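Local coordinates for protein carboxylase (Deinococcus radiodurans, PDB 5H80) that probably catalyses, through its biotin carboxylase domain, the ATP-dependent carboxylation of biotin carried by the same single-chain enzyme, at residues R34-N39 with Q57-Y62; R49-L54 with A339-A344; A104-P109 with G128-G133; L114-D119 with A317-Q322; V132-D137 with V294-L299. All blocks are in the same frame, centred on the assembly; numbering follows the deposited sequence.

Interaction 1: residues R34-N39 with Q57-Y62; sequences RVLIAN and QSVAVY
Val35 is held in place by two nearly straight backbone hydrogen bonds, its N donating to Gln57 O (2.8 Å) and its O accepting from Val59 N (2.8 Å). Ile37 N then reaches back to Val59 O at 2.9 Å. Past that point the strands splay, and a water takes over: it sits between Ile37 O and Asn39 O, within hydrogen-bonding distance of each, and accepts from Val61 N, whose distance to the water oxygen is 2.9 Å. The pairing is parallel, as expected for the beta-alpha-beta unit formed by strand 34-37, helix 42-53 and strand 57-62, the opening of the Rossmann-like N-terminal domain of a biotin carboxylase. Apolar contacts divide over the two faces of the sheet. Leu36 CD1 lies 4.0 Å from Val59 CG1 and as far from Val61 CG1, on the side covered by helix 92-101; on the other side, under helix 42-53, Ile37 CD1 meets Ser58 CB. The polar contact sits at the start of the strands. Arg34 bends at chi3 (57°), which swings its guanidinium over toward strand 57-62, and NH1 donates to Gln57 OE1 at 2.8 Å. That bond is bent (134° at the hydrogen) and comes from above the amide plane, the two flat groups being perpendicular. NH2 passes Val59 CG2 and forms a salt bridge with Glu77.

Interaction 2: residues R49-L54 with A339-A344; sequences RAVSAL and AQLRLA
Leu54 spreads its two methyls over two neighbours on helix 336-344: CD1 rests 3.7 Å from Leu341 CB, while CD2 lies 3.6 Å from Arg342 CD, against the aliphatic part of that arginine. With chi1 at -64° its CG stands opposite the carbonyl carbon, and the extended chi2 carries the fork across to helix 336-344. Leu341 answers with a single branch. Its CD1 enters between three side chains, touching Ala50 CB at 3.7 Å, Val51 CG2 at 3.8 Å and the same Leu54 methyl. Arg342 turns at chi3 (65°), and its NE goes on to a salt bridge with Glu347, so that its CG and CD are what it presents to Leu54. Cutting Leu54 back to an alanine is likely to open a gap beside Leu341 CB and uncover the Arg342 methylenes. The contact joins the first helix of the N-terminal domain to a helix of the ATP-grasp part of the chain. No hydrogen bond crosses it; cohesion between the two helices here therefore rests on shape and on the burial of methyl and methylene groups, with the charge of Arg342 dealt with at the margin.

Interaction 3: residues A104-P109 with G128-G133; sequences ATHVHP and GLVFVG
One face of the His108 ring is covered by Val132 CG1, a CH-pi contact 4.0 Å from the ring centroid and displaced toward the rim. The ring of His106 has Thr105 OG1 at its edge, in plane, hydrogen-bonded to ND1 at 2.7 Å, and its CD2 runs alongside Val130 CB. Phe131 is approached obliquely by Pro109, whose CG comes 3.6 Å from Phe131 CZ, the two side chains crossing at about a right angle. These groups decorate the last beta-alpha-beta unit of the N-terminal domain's parallel sheet, strand 106-108, helix 118-126 and strand 130-131. Between the strands run three backbone hydrogen bonds: Val130 N to Thr105 O, Val107 N to Val130 O, and Val132 N to Val107 O. On the face turned to helix 118-126, Val107 CG2 packs on Leu129 CD1 at 3.8 Å, and the helix adds Phe120 against both Val107 and Phe131. His108 faces the other way. Its CG, anti to the backbone N (chi1 -152°), brings the ring across Val132, ND1 meets Gly110 N, and NE2 is hydrogen-bonded to Gln340 of helix 336-344. A leucine in its place would probably leave Gln340 OE1 without that partner and Gly110 N without its side-chain acceptor, while Val132 CG1 would lose the flat surface beneath it. At the start of strand 130-131 a water donates to Thr105 O at 2.7 Å and, over a longer 3.3 Å, to Gly128 O.

Interaction 4: residues L114-D119 with A317-Q322; sequences LSENAD and ANPRLQ
Ser115 comes first along 114-119 to meet the other segment, its OG resting 3.4 Å from Arg320 CD. It sits in a type I beta turn, Leu114 to Asn117, that leads into helix 118-126, whereas Arg320 closes the inverse gamma turn centred on Pro319, just past strand 312-318; the contact thus ties the N-terminal domain to the ATP-grasp part. The serine hydroxyl is hydrogen-bonded to Gly112 O, while a water donates to both Ser115 O and Pro319 O, 2.8 Å from each. Glu116 next supplies the charge. Extended beyond CG, it carries OE2 to Arg320 NE, a salt bridge of 2.7 Å with an angle of 162° at the hydrogen. NE comes to the anti side of the carboxylate, whose plane is only 20° from that of the guanidinium, and OE2 also passes over Pro319 CD. Asn117 then caps the coming helix, its OD1 accepting from Phe120 N. On the far side Arg320 is gripped again: NH1 donates to Leu321 O at 3.0 Å, which together with the Glu116 bond should fix the rotation of the guanidinium. A second water closes a ring, donating to Glu116 OE2 and accepting from Arg320 NH2, 2.7 Å from each.

Interaction 5: residues V132-D137 with V294-L299; sequences VGPDPD and VKYRCL
Pro134 leans on Tyr296 with one edge of its ring, and this is the tight part of the contact. Its CB stands over one face of the phenol ring, a CH-pi contact 4.1 Å from the centroid and shifted toward the rim, while CG reaches Tyr296 CZ at 3.6 Å. Tyr296 has CG anti to the backbone N (chi1 -161°), which lays the ring alongside the proline; the hydroxyl is pinned by donating to Leu299 O at 2.6 Å, approaching from above that carbonyl plane. Pro134 CA also comes within 3.3 Å of Arg297 O, and the proline nitrogen, having no hydrogen, makes no bond to that carbonyl. Next to it Cys298 SG touches Gly133 O at 3.7 Å, the backbone turning a corner at this cysteine before strand 299-306. The two segments are connectors. One leads from strand 130-131, at the edge of the N-terminal parallel sheet, to helix 136-142; the other opens with the Schellman motif, Lys295 at C-prime, that ends helix 277-293 in the ATP-grasp part, and Leu139 and Pro319 pack on the proline from outside the pair. Toward Asp135 the fit loosens. There a water bridges the backbones, accepting from Asp135 N at 2.9 Å and only weakly from Arg297 N, and the Arg297 side chain runs off without touching 132-137. Asp135, the N-cap of helix 136-142, has OD1 hydrogen-bonded to Thr138 OG1.

In the fold
Interactions 1 and 3 build one parallel sheet: strands 34-37 and 106-108 are neighbours in it, and Leu36 N bonds to His106 O between them. Interaction 1 is mostly buried; interaction 3, at the sheet's edge, is partly exposed around Gly128 and Val130. The other three bind the N-terminal domain to the ATP-grasp part with different chemistry: interaction 2 apolar between helices, interaction 4 a salt bridge and waters, interaction 5 a proline on a tyrosine. Helix 336-344 serves several of them, Gln340 and Ala344 packing on Val132 and Ala344 also touching Cys298. Interactions 4 and 5 adjoin through Pro319, which packs on Tyr296, their centres about 9 Å apart.

Interaction 1: residues R34-N39 with Q57-Y62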
# COMPACT_ATOMS: atom_id res chain seq x y z
N ARG A 34 -1.23 -27.31 -4.06
CA ARG A 34 -1.96 -26.86 -5.17
C ARG A 34 -3.31 -26.56 -4.65
O ARG A 34 -4.07 -27.51 -4.25
CB ARG A 34 -2.05 -27.94 -6.28
CG ARG A 34 -0.74 -28.21 -6.94
CD ARG A 34 -0.83 -29.44 -7.87
NE ARG A 34 -1.89 -29.24 -8.86
CZ ARG A 34 -1.75 -28.48 -9.93
NH1 ARG A 34 -0.60 -27.83 -10.13
NH2 ARG A 34 -2.74 -28.40 -10.82
N VAL A 35 -3.61 -25.26 -4.55
CA VAL A 35 -4.73 -24.76 -3.86
C VAL A 35 -5.93 -24.48 -4.81
O VAL A 35 -5.91 -23.63 -5.75
CB VAL A 35 -4.42 -23.42 -3.11
CG1 VAL A 35 -5.68 -22.91 -2.32
CG2 VAL A 35 -3.24 -23.55 -2.19
N LEU A 36 -7.00 -25.22 -4.59
CA LEU A 36 -8.20 -24.95 -5.37
C LEU A 36 -8.93 -23.85 -4.75
O LEU A 36 -9.29 -23.98 -3.59
CB LEU A 36 -9.11 -26.16 -5.46
CG LEU A 36 -10.52 -26.06 -6.05
CD1 LEU A 36 -10.28 -25.84 -7.49
CD2 LEU A 36 -11.33 -27.36 -5.81
N ILE A 37 -9.22 -22.79 -5.52
CA ILE A 37 -9.88 -21.55 -5.02
C ILE A 37 -11.37 -21.71 -5.36
O ILE A 37 -11.83 -21.47 -6.52
CB ILE A 37 -9.23 -20.28 -5.60
CG1 ILE A 37 -7.73 -20.28 -5.20
CG2 ILE A 37 -9.90 -18.98 -5.18
CD1 ILE A 37 -6.98 -19.12 -5.78
N ALA A 38 -12.16 -22.22 -4.41
CA ALA A 38 -13.59 -22.44 -4.62
C ALA A 38 -14.46 -21.15 -4.45
O ALA A 38 -15.26 -21.05 -3.55
CB ALA A 38 -14.13 -23.56 -3.72
N ASN A 39 -14.23 -20.18 -5.31
CA ASN A 39 -14.77 -18.86 -5.19
C ASN A 39 -14.43 -18.06 -6.48
O ASN A 39 -14.04 -18.67 -7.48
CB ASN A 39 -14.25 -18.10 -3.91
CG ASN A 39 -15.33 -17.22 -3.31
OD1 ASN A 39 -15.93 -16.40 -3.98
ND2 ASN A 39 -15.65 -17.40 -2.05
N GLN A 57 0.96 -23.22 -5.73
CA GLN A 57 0.21 -23.12 -6.96
C GLN A 57 -1.25 -23.00 -6.77
O GLN A 57 -1.74 -23.55 -5.81
CB GLN A 57 0.50 -24.33 -7.89
CG GLN A 57 1.96 -24.34 -8.33
CD GLN A 57 2.30 -25.64 -8.98
OE1 GLN A 57 1.60 -26.67 -8.79
NE2 GLN A 57 3.38 -25.63 -9.74
N SER A 58 -1.92 -22.27 -7.68
CA SER A 58 -3.33 -22.11 -7.61
C SER A 58 -4.08 -22.69 -8.79
O SER A 58 -3.71 -22.56 -9.93
CB SER A 58 -3.75 -20.61 -7.46
OG SER A 58 -3.32 -19.77 -8.57
N VAL A 59 -5.26 -23.20 -8.45
CA VAL A 59 -6.24 -23.63 -9.44
C VAL A 59 -7.52 -22.83 -9.19
O VAL A 59 -8.13 -22.97 -8.17
CB VAL A 59 -6.43 -25.18 -9.36
CG1 VAL A 59 -7.53 -25.60 -10.37
CG2 VAL A 59 -5.07 -25.96 -9.43
N ALA A 60 -7.92 -22.02 -10.14
CA ALA A 60 -9.19 -21.25 -10.12
C ALA A 60 -10.28 -22.05 -10.84
O ALA A 60 -9.96 -23.05 -11.59
CB ALA A 60 -8.95 -19.87 -10.72
N VAL A 61 -11.53 -21.67 -10.58
CA VAL A 61 -12.66 -22.20 -11.30
C VAL A 61 -13.47 -20.96 -11.77
O VAL A 61 -13.52 -19.86 -11.11
CB VAL A 61 -13.55 -23.20 -10.49
CG1 VAL A 61 -12.84 -24.54 -10.22
CG2 VAL A 61 -14.08 -22.58 -9.17
N TYR A 62 -14.16 -21.09 -12.87
CA TYR A 62 -15.01 -20.07 -13.39
C TYR A 62 -16.22 -20.59 -14.14
O TYR A 62 -16.17 -21.68 -14.76
CB TYR A 62 -14.26 -19.04 -14.32
CG TYR A 62 -13.63 -19.66 -15.52
CD1 TYR A 62 -14.21 -19.49 -16.76
CD2 TYR A 62 -12.46 -20.52 -15.47
CE1 TYR A 62 -13.73 -20.13 -17.87
CE2 TYR A 62 -11.92 -21.12 -16.65
CZ TYR A 62 -12.58 -20.88 -17.83
OH TYR A 62 -12.16 -21.46 -18.99
O HOH W 1 -11.49 -19.63 -8.53

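Interaction 2: residues R49-L54 with A339-A344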
# COMPACT_ATOMS: atom_id res chain seq x y z
N ARG A 49 -3.05 -14.28 -5.02
CA ARG A 49 -1.87 -13.40 -4.69
C ARG A 49 -1.17 -13.96 -3.42
O ARG A 49 -0.01 -14.11 -3.42
CB ARG A 49 -2.24 -11.95 -4.54
CG ARG A 49 -2.57 -11.20 -5.82
CD ARG A 49 -3.41 -9.99 -5.66
NE ARG A 49 -3.45 -9.27 -6.91
CZ ARG A 49 -4.23 -8.19 -7.16
NH1 ARG A 49 -5.04 -7.67 -6.20
NH2 ARG A 49 -4.19 -7.64 -8.38
N ALA A 50 -1.89 -14.43 -2.41
CA ALA A 50 -1.26 -15.01 -1.15
C ALA A 50 -0.58 -16.42 -1.53
O ALA A 50 0.52 -16.74 -1.14
CB ALA A 50 -2.39 -15.26 -0.16
N VAL A 51 -1.25 -17.19 -2.37
CA VAL A 51 -0.71 -18.47 -2.88
C VAL A 51 0.62 -18.25 -3.58
O VAL A 51 1.57 -19.02 -3.32
CB VAL A 51 -1.73 -19.20 -3.73
CG1 VAL A 51 -1.19 -20.48 -4.43
CG2 VAL A 51 -2.87 -19.73 -2.77
N SER A 52 0.67 -17.27 -4.41
CA SER A 52 1.91 -16.89 -5.16
C SER A 52 2.98 -16.43 -4.20
O SER A 52 4.18 -16.85 -4.35
CB SER A 52 1.69 -15.89 -6.26
OG SER A 52 0.93 -16.39 -7.40
N ALA A 53 2.60 -15.58 -3.24
CA ALA A 53 3.56 -15.13 -2.18
C ALA A 53 4.22 -16.31 -1.44
O ALA A 53 5.41 -16.31 -1.06
CB ALA A 53 2.95 -14.18 -1.21
N LEU A 54 3.47 -17.41 -1.19
CA LEU A 54 4.02 -18.58 -0.57
C LEU A 54 4.87 -19.55 -1.46
O LEU A 54 5.44 -20.50 -0.93
CB LEU A 54 2.83 -19.33 0.07
CG LEU A 54 2.09 -18.59 1.19
CD1 LEU A 54 0.82 -19.40 1.60
CD2 LEU A 54 3.05 -18.47 2.38
N ALA A 339 -1.03 -16.08 6.17
CA ALA A 339 -1.10 -16.62 7.56
C ALA A 339 -2.22 -17.73 7.61
O ALA A 339 -1.95 -18.85 8.07
CB ALA A 339 -1.36 -15.58 8.59
N GLN A 340 -3.35 -17.39 7.05
CA GLN A 340 -4.49 -18.31 7.02
C GLN A 340 -4.14 -19.66 6.29
O GLN A 340 -4.33 -20.75 6.91
CB GLN A 340 -5.64 -17.67 6.34
CG GLN A 340 -6.95 -18.49 6.39
CD GLN A 340 -8.00 -17.93 5.45
OE1 GLN A 340 -7.72 -17.22 4.47
NE2 GLN A 340 -9.28 -18.19 5.81
N LEU A 341 -3.52 -19.58 5.14
CA LEU A 341 -3.06 -20.70 4.35
C LEU A 341 -2.03 -21.56 5.11
O LEU A 341 -2.14 -22.79 5.14
CB LEU A 341 -2.45 -20.24 3.04
CG LEU A 341 -3.44 -19.75 1.94
CD1 LEU A 341 -2.76 -18.82 0.90
CD2 LEU A 341 -4.03 -21.06 1.31
N ARG A 342 -1.04 -20.93 5.74
CA ARG A 342 -0.03 -21.58 6.50
C ARG A 342 -0.60 -22.25 7.77
O ARG A 342 -0.13 -23.38 8.10
CB ARG A 342 1.22 -20.73 6.79
CG ARG A 342 1.87 -20.17 5.49
CD ARG A 342 2.96 -19.20 5.87
NE ARG A 342 4.06 -19.84 6.56
CZ ARG A 342 5.31 -19.40 6.56
NH1 ARG A 342 6.23 -20.12 7.16
NH2 ARG A 342 5.67 -18.22 6.00
N LEU A 343 -1.52 -21.57 8.45
CA LEU A 343 -2.22 -22.15 9.58
C LEU A 343 -2.98 -23.41 9.13
O LEU A 343 -2.78 -24.47 9.79
CB LEU A 343 -3.13 -21.17 10.23
CG LEU A 343 -2.34 -20.14 11.08
CD1 LEU A 343 -3.29 -18.97 11.31
CD2 LEU A 343 -1.60 -20.56 12.37
N ALA A 344 -3.77 -23.32 8.05
CA ALA A 344 -4.39 -24.52 7.47
C ALA A 344 -3.47 -25.70 7.18
O ALA A 344 -3.83 -26.88 7.48
CB ALA A 344 -5.21 -24.18 6.24

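Interaction 3: residues A104-P109 with G128-G133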
# COMPACT_ATOMS: atom_id res chain seq x y z
N ALA A 104 -5.25 -31.05 -6.85
CA ALA A 104 -5.25 -30.13 -5.68
C ALA A 104 -5.02 -30.89 -4.34
O ALA A 104 -5.28 -32.12 -4.26
CB ALA A 104 -6.53 -29.34 -5.72
N THR A 105 -4.41 -30.19 -3.37
CA THR A 105 -4.09 -30.65 -2.05
C THR A 105 -4.87 -29.93 -0.99
O THR A 105 -4.97 -30.36 0.09
CB THR A 105 -2.55 -30.46 -1.88
OG1 THR A 105 -2.23 -29.06 -2.08
CG2 THR A 105 -1.88 -31.24 -2.98
N HIS A 106 -5.34 -28.72 -1.34
CA HIS A 106 -5.95 -27.78 -0.42
C HIS A 106 -7.12 -27.15 -1.14
O HIS A 106 -7.14 -26.99 -2.37
CB HIS A 106 -4.93 -26.66 0.02
CG HIS A 106 -3.82 -27.18 0.84
ND1 HIS A 106 -2.82 -27.92 0.28
CD2 HIS A 106 -3.53 -27.08 2.16
CE1 HIS A 106 -1.97 -28.29 1.22
NE2 HIS A 106 -2.38 -27.80 2.37
N VAL A 107 -8.15 -26.76 -0.39
CA VAL A 107 -9.32 -26.05 -0.88
C VAL A 107 -9.50 -24.78 -0.03
O VAL A 107 -9.82 -24.84 1.18
CB VAL A 107 -10.67 -26.87 -0.86
CG1 VAL A 107 -11.81 -26.04 -1.39
CG2 VAL A 107 -10.54 -28.05 -1.80
N HIS A 108 -9.28 -23.62 -0.68
CA HIS A 108 -9.66 -22.30 -0.10
C HIS A 108 -11.09 -21.86 -0.57
O HIS A 108 -11.38 -21.50 -1.72
CB HIS A 108 -8.62 -21.18 -0.38
CG HIS A 108 -8.64 -20.10 0.70
ND1 HIS A 108 -9.81 -19.62 1.16
CD2 HIS A 108 -7.67 -19.35 1.28
CE1 HIS A 108 -9.58 -18.71 2.11
NE2 HIS A 108 -8.28 -18.49 2.14
N PRO A 109 -12.03 -21.91 0.40
CA PRO A 109 -13.39 -21.52 0.06
C PRO A 109 -13.74 -20.01 0.02
O PRO A 109 -14.86 -19.59 -0.33
CB PRO A 109 -14.14 -22.20 1.20
CG PRO A 109 -13.29 -22.00 2.34
CD PRO A 109 -11.89 -22.14 1.84
N GLY A 128 -8.95 -36.32 0.73
CA GLY A 128 -7.53 -36.00 0.84
C GLY A 128 -7.22 -34.57 0.55
O GLY A 128 -6.12 -34.28 0.10
N LEU A 129 -8.17 -33.67 0.80
CA LEU A 129 -7.98 -32.23 0.54
C LEU A 129 -8.01 -31.49 1.88
O LEU A 129 -8.92 -31.69 2.69
CB LEU A 129 -9.10 -31.65 -0.29
CG LEU A 129 -9.31 -32.26 -1.66
CD1 LEU A 129 -10.41 -31.76 -2.57
CD2 LEU A 129 -7.97 -32.15 -2.40
N VAL A 130 -7.07 -30.59 2.12
CA VAL A 130 -7.19 -29.75 3.33
C VAL A 130 -8.06 -28.50 3.06
O VAL A 130 -7.73 -27.66 2.27
CB VAL A 130 -5.80 -29.35 3.90
CG1 VAL A 130 -5.98 -28.24 4.95
CG2 VAL A 130 -5.04 -30.60 4.38
N PHE A 131 -9.19 -28.39 3.73
CA PHE A 131 -10.03 -27.21 3.78
C PHE A 131 -9.36 -26.09 4.56
O PHE A 131 -8.96 -26.28 5.76
CB PHE A 131 -11.33 -27.63 4.53
CG PHE A 131 -12.41 -26.61 4.48
CD1 PHE A 131 -13.24 -26.42 3.38
CD2 PHE A 131 -12.55 -25.74 5.57
CE1 PHE A 131 -14.25 -25.48 3.36
CE2 PHE A 131 -13.56 -24.83 5.58
CZ PHE A 131 -14.45 -24.68 4.50
N VAL A 132 -9.28 -24.93 3.89
CA VAL A 132 -8.66 -23.72 4.49
C VAL A 132 -9.68 -23.05 5.40
O VAL A 132 -10.39 -22.19 4.92
CB VAL A 132 -8.03 -22.79 3.54
CG1 VAL A 132 -7.34 -21.63 4.31
CG2 VAL A 132 -7.13 -23.43 2.48
N GLY A 133 -9.73 -23.51 6.67
CA GLY A 133 -10.73 -23.13 7.65
C GLY A 133 -10.64 -24.02 8.91
O GLY A 133 -9.89 -25.00 8.89
O HOH W 2 -3.69 -32.45 1.27

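Interaction 4: residues L114-D119 with A317-Q322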
# COMPACT_ATOMS: atom_id res chain seq x y z
N LEU A 114 -19.27 -21.64 -0.08
CA LEU A 114 -19.23 -22.86 0.77
C LEU A 114 -18.31 -22.69 1.96
O LEU A 114 -17.99 -23.64 2.66
CB LEU A 114 -18.79 -24.04 -0.12
CG LEU A 114 -19.73 -24.36 -1.29
CD1 LEU A 114 -19.21 -25.51 -2.13
CD2 LEU A 114 -21.17 -24.64 -0.84
N SER A 115 -17.88 -21.43 2.26
CA SER A 115 -17.01 -21.24 3.42
C SER A 115 -17.53 -21.58 4.81
O SER A 115 -16.73 -21.73 5.69
CB SER A 115 -16.45 -19.82 3.50
OG SER A 115 -17.47 -18.85 3.47
N GLU A 116 -18.85 -21.69 5.00
CA GLU A 116 -19.37 -22.02 6.26
C GLU A 116 -20.05 -23.34 6.24
O GLU A 116 -20.57 -23.72 7.23
CB GLU A 116 -20.38 -20.90 6.65
CG GLU A 116 -19.66 -19.56 6.87
CD GLU A 116 -20.58 -18.52 7.52
OE1 GLU A 116 -21.78 -18.82 7.86
OE2 GLU A 116 -20.09 -17.39 7.72
N ASN A 117 -19.91 -24.06 5.12
CA ASN A 117 -20.57 -25.37 4.94
C ASN A 117 -19.75 -26.55 5.49
O ASN A 117 -18.76 -27.03 4.87
CB ASN A 117 -20.87 -25.53 3.52
CG ASN A 117 -21.82 -26.64 3.25
OD1 ASN A 117 -21.54 -27.78 3.52
ND2 ASN A 117 -23.02 -26.28 2.82
N ALA A 118 -20.16 -27.04 6.64
CA ALA A 118 -19.42 -28.06 7.32
C ALA A 118 -19.35 -29.44 6.52
O ALA A 118 -18.38 -30.22 6.58
CB ALA A 118 -20.00 -28.28 8.67
N ASP A 119 -20.44 -29.78 5.87
CA ASP A 119 -20.46 -31.01 5.06
C ASP A 119 -19.40 -30.96 3.95
O ASP A 119 -18.74 -31.96 3.65
CB ASP A 119 -21.79 -31.14 4.34
CG ASP A 119 -22.87 -31.79 5.17
OD1 ASP A 119 -22.57 -32.33 6.23
OD2 ASP A 119 -24.02 -31.74 4.68
N ALA A 317 -20.30 -15.35 15.11
CA ALA A 317 -18.96 -15.85 14.94
C ALA A 317 -18.84 -16.27 13.47
O ALA A 317 -19.63 -17.08 12.93
CB ALA A 317 -18.65 -16.95 15.90
N ASN A 318 -17.99 -15.58 12.70
CA ASN A 318 -17.81 -15.92 11.29
C ASN A 318 -16.53 -16.71 11.17
O ASN A 318 -15.40 -16.12 11.24
CB ASN A 318 -17.75 -14.68 10.39
CG ASN A 318 -18.89 -13.71 10.63
OD1 ASN A 318 -18.69 -12.51 10.92
ND2 ASN A 318 -20.04 -14.17 10.49
N PRO A 319 -16.65 -18.01 10.94
CA PRO A 319 -15.50 -18.89 11.05
C PRO A 319 -14.68 -18.95 9.73
O PRO A 319 -14.47 -20.08 9.17
CB PRO A 319 -16.16 -20.25 11.37
CG PRO A 319 -17.41 -20.21 10.58
CD PRO A 319 -17.89 -18.75 10.61
N ARG A 320 -14.25 -17.80 9.24
CA ARG A 320 -13.68 -17.67 7.90
C ARG A 320 -12.97 -16.35 7.79
O ARG A 320 -13.19 -15.55 8.67
CB ARG A 320 -14.79 -17.75 6.85
CG ARG A 320 -16.06 -16.98 7.24
CD ARG A 320 -16.96 -16.76 6.09
NE ARG A 320 -18.15 -15.94 6.46
CZ ARG A 320 -18.17 -14.60 6.40
NH1 ARG A 320 -17.08 -13.87 5.96
NH2 ARG A 320 -19.27 -13.94 6.73
N LEU A 321 -12.28 -16.16 6.66
CA LEU A 321 -11.86 -14.86 6.16
C LEU A 321 -13.07 -13.97 5.98
O LEU A 321 -14.18 -14.43 5.68
CB LEU A 321 -11.11 -14.96 4.85
CG LEU A 321 -10.39 -13.73 4.24
CD1 LEU A 321 -9.21 -13.32 5.12
CD2 LEU A 321 -9.94 -14.08 2.86
N GLN A 322 -12.90 -12.68 6.23
CA GLN A 322 -13.94 -11.71 5.80
C GLN A 322 -13.52 -10.65 4.80
O GLN A 322 -12.27 -10.34 4.70
CB GLN A 322 -14.41 -10.92 7.01
CG GLN A 322 -15.40 -11.61 7.95
CD GLN A 322 -15.65 -10.82 9.18
OE1 GLN A 322 -14.82 -10.00 9.62
NE2 GLN A 322 -16.85 -10.97 9.72
O HOH W 3 -14.14 -21.47 6.82
O HOH W 4 -21.61 -15.33 6.94

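Interaction 5: residues V132-D137 with V294-L299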
# COMPACT_ATOMS: atom_id res chain seq x y z
N VAL A 132 -9.28 -24.93 3.89
CA VAL A 132 -8.66 -23.72 4.49
C VAL A 132 -9.68 -23.05 5.40
O VAL A 132 -10.39 -22.19 4.92
CB VAL A 132 -8.03 -22.79 3.54
CG1 VAL A 132 -7.34 -21.63 4.31
CG2 VAL A 132 -7.13 -23.43 2.48
N GLY A 133 -9.73 -23.51 6.67
CA GLY A 133 -10.73 -23.13 7.65
C GLY A 133 -10.64 -24.02 8.91
O GLY A 133 -9.89 -25.00 8.89
N PRO A 134 -11.40 -23.69 9.98
CA PRO A 134 -11.45 -24.48 11.21
C PRO A 134 -12.11 -25.82 10.88
O PRO A 134 -12.59 -26.01 9.70
CB PRO A 134 -12.23 -23.62 12.17
CG PRO A 134 -13.10 -22.86 11.34
CD PRO A 134 -12.37 -22.59 10.04
N ASP A 135 -12.07 -26.69 11.93
CA ASP A 135 -12.60 -28.07 11.81
C ASP A 135 -14.09 -28.00 11.58
O ASP A 135 -14.71 -27.07 12.03
CB ASP A 135 -12.14 -29.06 12.90
CG ASP A 135 -12.65 -28.75 14.22
OD1 ASP A 135 -13.72 -28.11 14.37
OD2 ASP A 135 -11.97 -29.22 15.18
N PRO A 136 -14.65 -28.92 10.78
CA PRO A 136 -16.08 -28.99 10.56
C PRO A 136 -17.04 -28.90 11.78
O PRO A 136 -18.04 -28.21 11.67
CB PRO A 136 -16.26 -30.33 9.83
CG PRO A 136 -14.94 -30.55 9.13
CD PRO A 136 -13.95 -30.06 10.11
N ASP A 137 -16.68 -29.52 12.91
CA ASP A 137 -17.44 -29.44 14.17
C ASP A 137 -17.56 -27.98 14.66
O ASP A 137 -18.56 -27.55 15.19
CB ASP A 137 -16.76 -30.26 15.25
CG ASP A 137 -16.96 -31.73 15.08
OD1 ASP A 137 -17.88 -32.18 14.37
OD2 ASP A 137 -16.16 -32.45 15.66
N VAL A 294 -13.07 -23.58 21.62
CA VAL A 294 -13.03 -24.55 20.46
C VAL A 294 -11.66 -24.93 19.87
O VAL A 294 -11.61 -25.72 18.92
CB VAL A 294 -13.94 -24.14 19.35
CG1 VAL A 294 -15.33 -23.82 19.90
CG2 VAL A 294 -13.40 -22.88 18.55
N LYS A 295 -10.55 -24.49 20.49
CA LYS A 295 -9.22 -24.80 19.95
C LYS A 295 -9.11 -24.35 18.51
O LYS A 295 -8.72 -25.08 17.59
CB LYS A 295 -8.95 -26.33 20.08
CG LYS A 295 -9.15 -26.79 21.53
CD LYS A 295 -8.24 -26.10 22.52
CE LYS A 295 -6.78 -26.32 22.18
NZ LYS A 295 -5.94 -25.92 23.33
N TYR A 296 -9.45 -23.07 18.30
CA TYR A 296 -9.63 -22.60 16.93
C TYR A 296 -8.36 -22.70 16.12
O TYR A 296 -7.33 -22.51 16.65
CB TYR A 296 -10.19 -21.15 16.92
CG TYR A 296 -10.84 -20.69 15.69
CD1 TYR A 296 -12.23 -20.89 15.46
CD2 TYR A 296 -10.12 -20.15 14.68
CE1 TYR A 296 -12.87 -20.44 14.28
CE2 TYR A 296 -10.70 -19.73 13.48
CZ TYR A 296 -12.07 -19.90 13.21
OH TYR A 296 -12.67 -19.52 12.10
N ARG A 297 -8.54 -23.10 14.84
CA ARG A 297 -7.49 -23.12 13.84
C ARG A 297 -7.94 -22.33 12.61
O ARG A 297 -9.09 -22.38 12.18
CB ARG A 297 -7.02 -24.56 13.49
CG ARG A 297 -5.66 -24.61 12.65
CD ARG A 297 -5.24 -26.03 12.30
NE ARG A 297 -5.01 -26.87 13.46
CZ ARG A 297 -3.84 -27.30 13.94
NH1 ARG A 297 -3.83 -28.08 15.04
NH2 ARG A 297 -2.65 -26.95 13.37
N CYS A 298 -6.99 -21.48 12.16
CA CYS A 298 -7.07 -20.57 10.97
C CYS A 298 -7.66 -19.25 11.45
O CYS A 298 -7.30 -18.86 12.59
CB CYS A 298 -7.73 -21.16 9.72
SG CYS A 298 -7.02 -22.69 9.22
N LEU A 299 -8.43 -18.55 10.62
CA LEU A 299 -9.00 -17.27 10.94
C LEU A 299 -10.47 -17.31 11.29
O LEU A 299 -11.24 -17.97 10.60
CB LEU A 299 -8.77 -16.23 9.83
CG LEU A 299 -7.39 -15.87 9.29
CD1 LEU A 299 -7.44 -14.83 8.17
CD2 LEU A 299 -6.44 -15.46 10.41
O HOH W 5 -10.49 -25.64 14.06